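Local atomic coordinates of cellulase (Bacillus sp. BG-CS10, PDB entry 5E09), a protein that probably hydrolyses internal beta-1,4-glucosidic bonds of cellulose with a family 5 catalytic domain, aided by a family 46 carbohydrate-binding module. Residues S457-Y465 / S478-F486. Sequence-based numbering, arbitrary orientation.
Sequences SVATMEAVY and SFKEFGYTF
Glu462 and Phe479 face each other as an antiparallel non-hydrogen-bonded pair, their CA atoms 4.4 Å apart, where the short, weakly bonded strand at about 479-480 runs beside strand 458-465. Two backbone bonds flank the pair: Lys480 N gives a nearly straight one to Met461 O (2.8 Å, 167° at the hydrogen), and Ala463 N donates to Ser478 O at 2.9 Å. Beyond Lys480 the chains part, and water 1 joins Thr460 OG1 to Lys480 O. Along its other edge, toward strand 509-516, Ala459 and Thr460 both face His515, a classic beta bulge.

Glu462 and Phe479 run side by side. Glutamate offers both a methylene and a flat group: CG lies over one ring face, a CH-pi contact 3.6 Å from the centroid, and the carboxylate stacks with the planes 3° apart. The short hydroxyl of Ser478 reaches the anti lone pair of Glu462 OE2, OG to OE2 2.6 Å, while OE1 bonds His515; held through both oxygens, the carboxylate stays against the ring. Thr460 brings its small CG2 methyl to the rim of Phe479.

The pairing of 458-465 with 479-480 forms one border of the antiparallel sheet of the C-terminal carbohydrate-binding module. On the other face, selenomethionine Met461 sets CB over Phe486, bringing the sheet's far edge strand, 486-489, against 458-465. Extended through chi1 and chi2, Met461 carries SE obliquely past the ring, a Met-aromatic contact, and the bend at chi3 (78°) turns CE back to Lys480 CG and the ring. Lys480's aliphatic part suits this apolar spot; NZ bonds loop carbonyls, Pro473 O among them.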
ATOM      1  N   SER A 457      -0.274  22.908   1.513  1.00 35.77           N
ATOM      2  CA  SER A 457      -0.472  21.715   0.694  1.00 35.29           C
ATOM      3  C   SER A 457      -1.931  21.263   0.685  1.00 49.68           C
ATOM      4  O   SER A 457      -2.613  21.300   1.714  1.00 36.43           O
ATOM      5  CB  SER A 457       0.438  20.570   1.171  1.00 35.30           C
ATOM      6  OG  SER A 457       0.220  20.243   2.532  1.00 44.18           O
ATOM      7  N   VAL A 458      -2.403  20.852  -0.492  1.00 37.14           N
ATOM      8  CA  VAL A 458      -3.790  20.441  -0.669  1.00 27.94           C
ATOM      9  C   VAL A 458      -4.052  19.072  -0.055  1.00 36.83           C
ATOM     10  O   VAL A 458      -3.406  18.082  -0.403  1.00 33.79           O
ATOM     11  CB  VAL A 458      -4.184  20.400  -2.158  1.00 33.75           C
ATOM     12  CG1 VAL A 458      -5.635  19.995  -2.308  1.00 26.48           C
ATOM     13  CG2 VAL A 458      -3.941  21.752  -2.806  1.00 43.92           C
ATOM     14  N   ALA A 459      -5.006  19.031   0.867  1.00 36.46           N
ATOM     15  CA  ALA A 459      -5.434  17.781   1.478  1.00 41.72           C
ATOM     16  C   ALA A 459      -6.505  17.135   0.611  1.00 43.67           C
ATOM     17  O   ALA A 459      -6.417  15.953   0.277  1.00 38.38           O
ATOM     18  CB  ALA A 459      -5.961  18.019   2.889  1.00 32.10           C
ATOM     19  N   THR A 460      -7.513  17.921   0.237  1.00 35.77           N
ATOM     20  CA  THR A 460      -8.599  17.372  -0.568  1.00 39.41           C
ATOM     21  C   THR A 460      -9.434  18.460  -1.241  1.00 35.82           C
ATOM     22  O   THR A 460      -9.121  19.637  -1.129  1.00 37.71           O
ATOM     23  CB  THR A 460      -9.523  16.471   0.279  1.00 48.12           C
ATOM     24  OG1 THR A 460     -10.529  15.894  -0.562  1.00 46.74           O
ATOM     25  CG2 THR A 460     -10.180  17.264   1.404  1.00 39.05           C
HETATM   26  N   MSE A 461     -10.481  18.054  -1.955  1.00 40.17           N
HETATM   27  CA  MSE A 461     -11.287  18.986  -2.748  1.00 38.52           C
HETATM   28  C   MSE A 461     -12.759  18.581  -2.758  1.00 43.32           C
HETATM   29  O   MSE A 461     -13.092  17.430  -3.052  1.00 44.05           O
HETATM   30  CB  MSE A 461     -10.766  19.067  -4.196  1.00 35.43           C
HETATM   31  CG  MSE A 461     -11.593  19.989  -5.097  1.00 39.45           C
HETATM   32 SE   MSE A 461     -11.241  19.883  -7.029  0.55 33.30          SE
HETATM   33  CE  MSE A 461     -12.204  18.250  -7.460  1.00 32.63           C
ATOM     34  N   GLU A 462     -13.634  19.524  -2.430  1.00 35.03           N
ATOM     35  CA  GLU A 462     -15.068  19.314  -2.568  1.00 41.10           C
ATOM     36  C   GLU A 462     -15.571  19.889  -3.885  1.00 43.82           C
ATOM     37  O   GLU A 462     -15.053  20.889  -4.373  1.00 38.33           O
ATOM     38  CB  GLU A 462     -15.835  19.943  -1.411  1.00 37.00           C
ATOM     39  CG  GLU A 462     -15.744  19.192  -0.104  1.00 43.07           C
ATOM     40  CD  GLU A 462     -16.596  19.832   0.981  1.00 64.99           C
ATOM     41  OE1 GLU A 462     -16.144  20.832   1.584  1.00 56.29           O
ATOM     42  OE2 GLU A 462     -17.720  19.338   1.224  1.00 60.10           O
ATOM     43  N   ALA A 463     -16.590  19.249  -4.448  1.00 39.34           N
ATOM     44  CA  ALA A 463     -17.227  19.731  -5.662  1.00 32.89           C
ATOM     45  C   ALA A 463     -18.737  19.614  -5.535  1.00 42.18           C
ATOM     46  O   ALA A 463     -19.263  18.511  -5.424  1.00 44.91           O
ATOM     47  CB  ALA A 463     -16.737  18.952  -6.864  1.00 32.47           C
ATOM     48  N   VAL A 464     -19.437  20.744  -5.534  1.00 44.49           N
ATOM     49  CA  VAL A 464     -20.902  20.709  -5.514  1.00 41.64           C
ATOM     50  C   VAL A 464     -21.450  21.608  -6.602  1.00 39.60           C
ATOM     51  O   VAL A 464     -20.810  22.572  -6.980  1.00 48.36           O
ATOM     52  CB  VAL A 464     -21.488  21.152  -4.160  1.00 38.55           C
ATOM     53  CG1 VAL A 464     -21.082  20.188  -3.051  1.00 39.41           C
ATOM     54  CG2 VAL A 464     -21.059  22.571  -3.830  1.00 43.25           C
ATOM     55  N   TYR A 465     -22.629  21.300  -7.120  1.00 41.12           N
ATOM     56  CA  TYR A 465     -23.239  22.189  -8.098  1.00 54.71           C
ATOM     57  C   TYR A 465     -23.760  23.434  -7.403  1.00 55.54           C
ATOM     58  O   TYR A 465     -23.865  23.466  -6.175  1.00 48.90           O
ATOM     59  CB  TYR A 465     -24.365  21.491  -8.854  1.00 43.72           C
ATOM     60  CG  TYR A 465     -23.868  20.424  -9.792  1.00 44.92           C
ATOM     61  CD1 TYR A 465     -23.115  20.753 -10.913  1.00 46.90           C
ATOM     62  CD2 TYR A 465     -24.144  19.089  -9.555  1.00 41.53           C
ATOM     63  CE1 TYR A 465     -22.657  19.775 -11.773  1.00 43.04           C
ATOM     64  CE2 TYR A 465     -23.693  18.108 -10.406  1.00 39.53           C
ATOM     65  CZ  TYR A 465     -22.955  18.454 -11.511  1.00 39.79           C
ATOM     66  OH  TYR A 465     -22.513  17.466 -12.354  1.00 50.80           O
ATOM     67  N   SER A 478     -19.256  14.815  -1.427  1.00 43.36           N
ATOM     68  CA  SER A 478     -18.758  16.055  -2.011  1.00 42.07           C
ATOM     69  C   SER A 478     -17.239  16.031  -2.163  1.00 48.26           C
ATOM     70  O   SER A 478     -16.680  16.741  -3.002  1.00 37.23           O
ATOM     71  CB  SER A 478     -19.180  17.252  -1.160  1.00 36.97           C
ATOM     72  OG  SER A 478     -18.695  17.117   0.166  1.00 48.50           O
ATOM     73  N   PHE A 479     -16.578  15.206  -1.356  1.00 43.04           N
ATOM     74  CA  PHE A 479     -15.120  15.112  -1.374  1.00 43.86           C
ATOM     75  C   PHE A 479     -14.622  14.206  -2.487  1.00 38.68           C
ATOM     76  O   PHE A 479     -14.829  12.996  -2.448  1.00 42.30           O
ATOM     77  CB  PHE A 479     -14.605  14.608  -0.024  1.00 38.27           C
ATOM     78  CG  PHE A 479     -14.807  15.582   1.093  1.00 40.70           C
ATOM     79  CD1 PHE A 479     -13.851  16.543   1.368  1.00 39.84           C
ATOM     80  CD2 PHE A 479     -15.964  15.555   1.858  1.00 46.99           C
ATOM     81  CE1 PHE A 479     -14.037  17.458   2.390  1.00 53.39           C
ATOM     82  CE2 PHE A 479     -16.159  16.472   2.881  1.00 40.18           C
ATOM     83  CZ  PHE A 479     -15.194  17.423   3.146  1.00 36.85           C
ATOM     84  N   LYS A 480     -13.945  14.794  -3.468  1.00 37.56           N
ATOM     85  CA  LYS A 480     -13.486  14.046  -4.633  1.00 35.40           C
ATOM     86  C   LYS A 480     -12.157  13.340  -4.383  1.00 50.31           C
ATOM     87  O   LYS A 480     -11.346  13.780  -3.562  1.00 45.75           O
ATOM     88  CB  LYS A 480     -13.372  14.974  -5.839  1.00 35.44           C
ATOM     89  CG  LYS A 480     -14.679  15.692  -6.186  1.00 43.69           C
ATOM     90  CD  LYS A 480     -15.783  14.709  -6.578  1.00 35.91           C
ATOM     91  CE  LYS A 480     -16.877  14.651  -5.527  1.00 46.70           C
ATOM     92  NZ  LYS A 480     -17.956  13.681  -5.881  1.00 45.33           N
ATOM     93  N   GLU A 481     -11.953  12.238  -5.098  1.00 37.61           N
ATOM     94  CA  GLU A 481     -10.794  11.377  -4.914  1.00 36.28           C
ATOM     95  C   GLU A 481      -9.509  12.029  -5.409  1.00 43.81           C
ATOM     96  O   GLU A 481      -9.424  12.458  -6.563  1.00 33.65           O
ATOM     97  CB  GLU A 481     -11.013  10.043  -5.638  1.00 40.78           C
ATOM     98  CG  GLU A 481      -9.787   9.135  -5.694  1.00 44.39           C
ATOM     99  CD  GLU A 481     -10.091   7.787  -6.333  1.00 55.98           C
ATOM    100  OE1 GLU A 481     -11.194   7.631  -6.902  1.00 63.69           O
ATOM    101  OE2 GLU A 481      -9.230   6.881  -6.271  1.00 56.20           O
ATOM    102  N   PHE A 482      -8.511  12.079  -4.530  1.00 33.40           N
ATOM    103  CA  PHE A 482      -7.213  12.667  -4.839  1.00 34.16           C
ATOM    104  C   PHE A 482      -6.528  11.971  -6.022  1.00 52.46           C
ATOM    105  O   PHE A 482      -6.467  10.737  -6.081  1.00 35.76           O
ATOM    106  CB  PHE A 482      -6.316  12.596  -3.605  1.00 43.20           C
ATOM    107  CG  PHE A 482      -5.195  13.598  -3.593  1.00 31.36           C
ATOM    108  CD1 PHE A 482      -4.062  13.412  -4.376  1.00 35.86           C
ATOM    109  CD2 PHE A 482      -5.259  14.708  -2.763  1.00 32.75           C
ATOM    110  CE1 PHE A 482      -3.015  14.332  -4.347  1.00 36.01           C
ATOM    111  CE2 PHE A 482      -4.220  15.635  -2.724  1.00 35.01           C
ATOM    112  CZ  PHE A 482      -3.094  15.444  -3.515  1.00 41.55           C
ATOM    113  N   GLY A 483      -6.007  12.764  -6.954  1.00 39.01           N
ATOM    114  CA  GLY A 483      -5.295  12.221  -8.095  1.00 32.52           C
ATOM    115  C   GLY A 483      -6.045  11.594  -9.251  1.00 46.18           C
ATOM    116  O   GLY A 483      -5.459  11.297 -10.295  1.00 51.12           O
ATOM    117  N   TYR A 484      -7.347  11.403  -9.068  1.00 39.78           N
ATOM    118  CA  TYR A 484      -8.171  10.726 -10.060  1.00 43.85           C
ATOM    119  C   TYR A 484      -8.942  11.909 -10.640  1.00 49.30           C
ATOM    120  O   TYR A 484      -9.058  12.048 -11.856  1.00 51.35           O
ATOM    121  CB  TYR A 484      -9.134   9.667  -9.519  1.00 44.67           C
ATOM    122  CG  TYR A 484     -10.139   9.155 -10.527  1.00 50.57           C
ATOM    123  CD1 TYR A 484      -9.726   8.536 -11.701  1.00 47.70           C
ATOM    124  CD2 TYR A 484     -11.504   9.269 -10.291  1.00 51.24           C
ATOM    125  CE1 TYR A 484     -10.649   8.059 -12.626  1.00 55.66           C
ATOM    126  CE2 TYR A 484     -12.433   8.798 -11.206  1.00 52.17           C
ATOM    127  CZ  TYR A 484     -12.001   8.194 -12.371  1.00 61.56           C
ATOM    128  OH  TYR A 484     -12.926   7.724 -13.282  1.00 61.67           O
ATOM    129  N   THR A 485      -9.442  12.776  -9.767  1.00 41.31           N
ATOM    130  CA  THR A 485     -10.277  13.891 -10.188  1.00 37.98           C
ATOM    131  C   THR A 485      -9.519  15.215 -10.249  1.00 47.35           C
ATOM    132  O   THR A 485      -9.907  16.125 -10.981  1.00 40.88           O
ATOM    133  CB  THR A 485     -11.477  14.057  -9.245  1.00 47.43           C
ATOM    134  OG1 THR A 485     -10.999  14.275  -7.911  1.00 43.38           O
ATOM    135  CG2 THR A 485     -12.355  12.808  -9.276  1.00 41.96           C
ATOM    136  N   PHE A 486      -8.446  15.327  -9.472  1.00 41.71           N
ATOM    137  CA  PHE A 486      -7.677  16.564  -9.412  1.00 31.78           C
ATOM    138  C   PHE A 486      -6.263  16.265  -8.963  1.00 35.53           C
ATOM    139  O   PHE A 486      -6.006  15.215  -8.388  1.00 44.56           O
ATOM    140  CB  PHE A 486      -8.327  17.569  -8.459  1.00 34.74           C
ATOM    141  CG  PHE A 486      -8.169  17.215  -7.006  1.00 35.90           C
ATOM    142  CD1 PHE A 486      -9.055  16.344  -6.392  1.00 38.06           C
ATOM    143  CD2 PHE A 486      -7.138  17.758  -6.251  1.00 36.10           C
ATOM    144  CE1 PHE A 486      -8.913  16.016  -5.048  1.00 41.48           C
ATOM    145  CE2 PHE A 486      -6.987  17.432  -4.913  1.00 39.00           C
ATOM    146  CZ  PHE A 486      -7.878  16.561  -4.309  1.00 36.30           C
TER
HETATM  147  O   HOH W   1      -9.193  14.013  -1.734  1.00 33.96           O